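Local structure of tartrate dehydrogenase/decarboxylase (Pseudomonas putida, 3FLK) at residues A47-Y52 with G56-D61; L172-D177 with A268-E273. The protein catalyses the NAD-dependent oxidation of (+)-tartrate to oxaloglycolate, the conversion of meso-tartrate to D-glycerate and the oxidative decarboxylation of D-malate to pyruvate. The protein carries 1 engineered substitution. All blocks are in the same frame, centred on the assembly; numbering follows the deposited sequence.

In the fold
Contacts 1 and 2 belong to one chain of the homodimer, in the isocitrate and isopropylmalate dehydrogenase fold, and lie in series along the sequence. Their centres are about 30 Å apart and their nearest atoms about 13 Å apart, so they do not touch. Contact 1 (47-52 with 56-61) joins the start of helix 49-55 to the loop after it, its centre about 22 Å from that of the chain; the side chain of Cys49 is about 7 Å from bound NADH and that of Met58 about 13 Å from the oxalate. Contact 2 (172-177 with 268-273) is more central, about 13 Å out, and packs a helix on the large mixed sheet. Both lie away from the annotated sites.

Contact 1: residues A47-Y52 with G56-D61; sequences ASCDYY and GKMMPD. With SO4 (sulfate ion), chain L.
Tyr51 lays its ring along the backbone of residues 57-60, and its side chain crosses that of Pro60 at about a right angle. Its CG is anti to the backbone N (chi1 -168°), which carries CD2 to 3.2 Å from Lys57 O, at the ring edge near its plane. The compact Pro60 ring packs against the far end, CD lying 3.8 Å from Tyr51 CZ and 3.5 Å from Tyr51 OH. The tyrosine ring also stacks with His55 and meets Trp46 edge-to-face. An alanine here would probably strip the ring from the Lys57 and Met58 carbonyls and one side of Pro60, and leave His55 and Trp46 without their aromatic partner.

The next residue, Tyr52, makes a Met-aromatic contact with selenomethionine Met58, SE lying 3.6 Å from Tyr52 CB and 4.6 Å from the ring centroid, oblique to it. Bends at chi2 and chi3 turn the flexible Met58 chain back, bringing CE to 3.5 Å from Ser48 O. Gly56 N to Tyr52 O (2.8 Å) finishes the helix; Ala47 N to Met58 O (2.9 Å) ties the following loop to the residue before the N-cap. Lys57 reaches Asp61 OD1 in a salt bridge and, with Asp61 N, holds a sulfate probably from the crystallisation liquor. This is a short helix with the loop that folds back along it: Ser48, whose OG also bonds Glu45 O, is the N-cap through a weak bond from Tyr51 N, and Gly56 is the first residue beyond, its positive phi leaving no room for a CB beside the preceding carbonyl O.

Contact 2: residues L172-D177 with A268-E273; sequences LKYAFD and ANLNPE
Tyr174 projects from helix 165-181 toward the end of strand 266-270, an instance of the helix-on-sheet packing of the isocitrate and isopropylmalate dehydrogenase fold. Its side chain crosses that of Leu270 at about a right angle and that of Pro272 obliquely. With OH at Leu270 and CE1 at Pro272, one long aromatic group spans both the last residue of the strand and the loop just beyond it. With CG anti to the backbone N (chi1 -162°), the ring is carried out from the helix, and the gap is wide enough to need it: the nearest alpha carbons, Tyr174 CA and Pro272 CA, are 9.2 Å apart. A tyrosine fits such a gap because its ring is both long and stiff.

The touch is light, with 107 Å² buried in all and no polar bond between the segments. Leu270, a branched apolar residue which also touches Ser278 and Phe280 of strand 278-282, gives Tyr174 a methyl surface, and Pro272 adds a compact ring beside it. Val105 and Ile107 of the adjoining strand 105-111 also meet Tyr174, so the ring rests on two neighbouring strands. Along the helix, Lys173 NZ forms a salt bridge with the syn lone pair of Asp177 OD2, 3.2 Å away and one turn further on, while Asp177 OD1 is hydrogen-bonded to Tyr214 OH. Across the contact, Pro272 CG lies 4.1 Å from Tyr174 CE1, and Leu270 CD1 comes to 3.5 Å from Tyr174 OH.

Contact 1: residues A47-Y52 with G56-D61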
loop_
_atom_site.group_PDB
_atom_site.type_symbol
_atom_site.label_atom_id
_atom_site.label_comp_id
_atom_site.label_asym_id
_atom_site.label_seq_id
_atom_site.Cartn_x
_atom_site.Cartn_y
_atom_site.Cartn_z
ATOM N N ALA A 47 13.897 18.185 18.399
ATOM C CA ALA A 47 13.177 17.251 17.525
ATOM C C ALA A 47 13.875 17.189 16.160
ATOM O O ALA A 47 13.243 17.259 15.099
ATOM C CB ALA A 47 11.696 17.630 17.393
ATOM N N SER A 48 15.200 17.076 16.223
ATOM C CA SER A 48 16.063 17.014 15.052
ATOM C C SER A 48 17.244 16.103 15.358
ATOM O O SER A 48 17.586 15.881 16.527
ATOM C CB SER A 48 16.562 18.411 14.677
ATOM O OG SER A 48 17.489 18.905 15.634
ATOM N N CYS A 49 17.861 15.574 14.307
ATOM C CA CYS A 49 18.990 14.664 14.459
ATOM C C CYS A 49 20.274 15.376 14.892
ATOM O O CYS A 49 21.146 14.757 15.499
ATOM C CB CYS A 49 19.190 13.841 13.186
ATOM S SG CYS A 49 17.843 12.653 12.908
ATOM N N ASP A 50 20.377 16.671 14.593
ATOM C CA ASP A 50 21.483 17.498 15.091
ATOM C C ASP A 50 21.445 17.614 16.616
ATOM O O ASP A 50 22.481 17.533 17.279
ATOM C CB ASP A 50 21.468 18.889 14.447
ATOM C CG ASP A 50 22.263 18.949 13.148
ATOM O OD1 ASP A 50 22.804 17.910 12.706
ATOM O OD2 ASP A 50 22.350 20.052 12.567
ATOM N N TYR A 51 20.243 17.788 17.162
ATOM C CA TYR A 51 20.042 17.801 18.607
ATOM C C TYR A 51 20.368 16.435 19.213
ATOM O O TYR A 51 20.897 16.357 20.322
ATOM C CB TYR A 51 18.609 18.218 18.955
ATOM C CG TYR A 51 18.390 18.526 20.425
ATOM C CD1 TYR A 51 18.603 19.808 20.930
ATOM C CD2 TYR A 51 17.961 17.535 21.307
ATOM C CE1 TYR A 51 18.401 20.095 22.279
ATOM C CE2 TYR A 51 17.756 17.810 22.658
ATOM C CZ TYR A 51 17.978 19.091 23.135
ATOM O OH TYR A 51 17.776 19.363 24.468
ATOM N N TYR A 52 20.059 15.369 18.476
ATOM C CA TYR A 52 20.355 14.008 18.920
ATOM C C TYR A 52 21.858 13.730 19.008
ATOM O O TYR A 52 22.318 13.094 19.955
ATOM C CB TYR A 52 19.678 12.973 18.013
ATOM C CG TYR A 52 19.810 11.546 18.509
ATOM C CD1 TYR A 52 18.854 10.991 19.357
ATOM C CD2 TYR A 52 20.895 10.754 18.134
ATOM C CE1 TYR A 52 18.973 9.684 19.820
ATOM C CE2 TYR A 52 21.024 9.447 18.589
ATOM C CZ TYR A 52 20.059 8.919 19.429
ATOM O OH TYR A 52 20.182 7.626 19.882
ATOM N N GLY A 56 22.194 13.082 22.724
ATOM C CA GLY A 56 21.892 11.658 22.865
ATOM C C GLY A 56 20.405 11.355 22.879
ATOM O O GLY A 56 20.002 10.200 23.019
ATOM N N LYS A 57 19.594 12.400 22.740
ATOM C CA LYS A 57 18.139 12.275 22.663
ATOM C C LYS A 57 17.573 13.289 21.673
ATOM O O LYS A 57 18.167 14.343 21.448
ATOM C CB LYS A 57 17.493 12.439 24.046
ATOM C CG LYS A 57 17.921 13.683 24.812
ATOM C CD LYS A 57 17.532 13.574 26.275
ATOM C CE LYS A 57 18.319 14.548 27.129
ATOM N NZ LYS A 57 18.089 14.303 28.580
HETATM N N MSE A 58 16.425 12.961 21.087
HETATM C CA MSE A 58 15.799 13.793 20.063
HETATM C C MSE A 58 15.283 15.122 20.611
HETATM O O MSE A 58 15.280 16.133 19.908
HETATM C CB MSE A 58 14.657 13.032 19.384
HETATM C CG MSE A 58 15.094 11.802 18.598
HETATM SE SE MSE A 58 16.249 12.210 17.070
HETATM C CE MSE A 58 15.108 13.493 16.158
HETATM N N MSE A 59 14.847 15.104 21.869
HETATM C CA MSE A 59 14.223 16.261 22.511
HETATM C C MSE A 59 14.622 16.338 23.984
HETATM O O MSE A 59 14.974 15.316 24.577
HETATM C CB MSE A 59 12.700 16.155 22.420
HETATM C CG MSE A 59 12.172 15.863 21.035
HETATM SE SE MSE A 59 10.255 16.039 20.952
HETATM C CE MSE A 59 9.726 14.458 21.968
ATOM N N PRO A 60 14.560 17.548 24.583
ATOM C CA PRO A 60 14.767 17.661 26.028
ATOM C C PRO A 60 13.677 16.927 26.811
ATOM O O PRO A 60 12.569 16.740 26.304
ATOM C CB PRO A 60 14.683 19.171 26.281
ATOM C CG PRO A 60 13.914 19.714 25.129
ATOM C CD PRO A 60 14.314 18.864 23.967
ATOM N N ASP A 61 14.000 16.522 28.037
ATOM C CA ASP A 61 13.077 15.762 28.883
ATOM C C ASP A 61 11.758 16.490 29.156
ATOM O O ASP A 61 10.723 15.849 29.343
ATOM C CB ASP A 61 13.752 15.387 30.211
ATOM C CG ASP A 61 14.827 14.316 30.052
ATOM O OD1 ASP A 61 15.123 13.901 28.910
ATOM O OD2 ASP A 61 15.382 13.884 31.086
HETATM S S SO4 L . 16.665 18.200 29.724
HETATM O O1 SO4 L . 16.847 17.189 28.685
HETATM O O2 SO4 L . 17.264 17.720 30.966
HETATM O O3 SO4 L . 17.318 19.442 29.316
HETATM O O4 SO4 L . 15.242 18.449 29.935
#

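Contact 2: residues L172-D177 with A268-E273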
loop_
_atom_site.group_PDB
_atom_site.type_symbol
_atom_site.label_atom_id
_atom_site.label_comp_id
_atom_site.label_asym_id
_atom_site.label_seq_id
_atom_site.Cartn_x
_atom_site.Cartn_y
_atom_site.Cartn_z
ATOM N N LEU A 172 -13.386 6.021 13.769
ATOM C CA LEU A 172 -14.533 5.700 12.919
ATOM C C LEU A 172 -15.626 6.753 13.062
ATOM O O LEU A 172 -16.218 7.178 12.068
ATOM C CB LEU A 172 -15.089 4.306 13.240
ATOM C CG LEU A 172 -14.239 3.091 12.846
ATOM C CD1 LEU A 172 -14.812 1.827 13.466
ATOM C CD2 LEU A 172 -14.102 2.945 11.330
ATOM N N LYS A 173 -15.875 7.180 14.299
ATOM C CA LYS A 173 -16.850 8.235 14.569
ATOM C C LYS A 173 -16.474 9.531 13.853
ATOM O O LYS A 173 -17.316 10.143 13.197
ATOM C CB LYS A 173 -17.008 8.478 16.070
ATOM C CG LYS A 173 -18.104 9.485 16.411
ATOM C CD LYS A 173 -18.409 9.509 17.896
ATOM C CE LYS A 173 -19.565 10.454 18.203
ATOM N NZ LYS A 173 -19.199 11.879 17.977
ATOM N N TYR A 174 -15.210 9.934 13.968
ATOM C CA TYR A 174 -14.742 11.143 13.297
ATOM C C TYR A 174 -14.994 11.075 11.790
ATOM O O TYR A 174 -15.528 12.022 11.204
ATOM C CB TYR A 174 -13.261 11.416 13.590
ATOM C CG TYR A 174 -12.859 12.844 13.282
ATOM C CD1 TYR A 174 -12.893 13.827 14.274
ATOM C CD2 TYR A 174 -12.476 13.220 11.993
ATOM C CE1 TYR A 174 -12.535 15.148 13.992
ATOM C CE2 TYR A 174 -12.121 14.537 11.702
ATOM C CZ TYR A 174 -12.152 15.492 12.705
ATOM O OH TYR A 174 -11.796 16.794 12.421
ATOM N N ALA A 175 -14.635 9.946 11.181
ATOM C CA ALA A 175 -14.772 9.752 9.737
ATOM C C ALA A 175 -16.225 9.786 9.264
ATOM O O ALA A 175 -16.527 10.380 8.229
ATOM C CB ALA A 175 -14.106 8.456 9.308
ATOM N N PHE A 176 -17.113 9.146 10.022
ATOM C CA PHE A 176 -18.541 9.155 9.702
ATOM C C PHE A 176 -19.181 10.523 9.934
ATOM O O PHE A 176 -20.017 10.953 9.139
ATOM C CB PHE A 176 -19.290 8.046 10.457
ATOM C CG PHE A 176 -19.250 6.714 9.762
ATOM C CD1 PHE A 176 -20.244 6.359 8.856
ATOM C CD2 PHE A 176 -18.212 5.821 9.997
ATOM C CE1 PHE A 176 -20.208 5.131 8.195
ATOM C CE2 PHE A 176 -18.164 4.591 9.341
ATOM C CZ PHE A 176 -19.167 4.244 8.441
ATOM N N ASP A 177 -18.778 11.203 11.009
ATOM C CA ASP A 177 -19.206 12.583 11.263
ATOM C C ASP A 177 -18.792 13.512 10.116
ATOM O O ASP A 177 -19.573 14.364 9.688
ATOM C CB ASP A 177 -18.635 13.107 12.585
ATOM C CG ASP A 177 -19.391 12.594 13.805
ATOM O OD1 ASP A 177 -20.515 12.071 13.655
ATOM O OD2 ASP A 177 -18.858 12.719 14.926
ATOM N N ALA A 268 -3.107 17.233 9.126
ATOM C CA ALA A 268 -3.509 17.783 10.409
ATOM C C ALA A 268 -3.582 16.650 11.432
ATOM O O ALA A 268 -4.395 15.735 11.289
ATOM C CB ALA A 268 -4.855 18.479 10.277
ATOM N N ASN A 269 -2.710 16.708 12.436
ATOM C CA ASN A 269 -2.715 15.757 13.545
ATOM C C ASN A 269 -3.522 16.358 14.687
ATOM O O ASN A 269 -2.996 17.112 15.508
ATOM C CB ASN A 269 -1.291 15.433 14.013
ATOM C CG ASN A 269 -0.453 14.757 12.941
ATOM O OD1 ASN A 269 -0.133 13.576 13.048
ATOM N ND2 ASN A 269 -0.081 15.509 11.909
ATOM N N LEU A 270 -4.806 16.022 14.722
ATOM C CA LEU A 270 -5.760 16.709 15.579
ATOM C C LEU A 270 -6.065 15.985 16.879
ATOM O O LEU A 270 -6.301 14.771 16.897
ATOM C CB LEU A 270 -7.077 16.961 14.832
ATOM C CG LEU A 270 -7.087 17.778 13.535
ATOM C CD1 LEU A 270 -8.515 17.924 13.042
ATOM C CD2 LEU A 270 -6.436 19.150 13.711
ATOM N N ASN A 271 -6.046 16.755 17.962
ATOM C CA ASN A 271 -6.698 16.388 19.207
ATOM C C ASN A 271 -8.010 17.185 19.249
ATOM O O ASN A 271 -8.021 18.328 19.708
ATOM C CB ASN A 271 -5.796 16.716 20.402
ATOM C CG ASN A 271 -6.461 16.433 21.744
ATOM O OD1 ASN A 271 -6.692 17.347 22.536
ATOM N ND2 ASN A 271 -6.771 15.168 22.003
ATOM N N PRO A 272 -9.112 16.594 18.743
ATOM C CA PRO A 272 -10.377 17.309 18.513
ATOM C C PRO A 272 -10.996 17.915 19.774
ATOM O O PRO A 272 -11.678 18.939 19.691
ATOM C CB PRO A 272 -11.299 16.224 17.943
ATOM C CG PRO A 272 -10.387 15.168 17.437
ATOM C CD PRO A 272 -9.223 15.174 18.365
ATOM N N GLU A 273 -10.747 17.291 20.923
ATOM C CA GLU A 273 -11.265 17.767 22.208
ATOM C C GLU A 273 -10.509 19.001 22.700
ATOM O O GLU A 273 -10.942 19.668 23.643
ATOM C CB GLU A 273 -11.205 16.656 23.262
ATOM C CG GLU A 273 -12.109 15.453 22.977
ATOM C CD GLU A 273 -11.552 14.521 21.906
ATOM O OE1 GLU A 273 -10.314 14.477 21.727
ATOM O OE2 GLU A 273 -12.356 13.830 21.242
#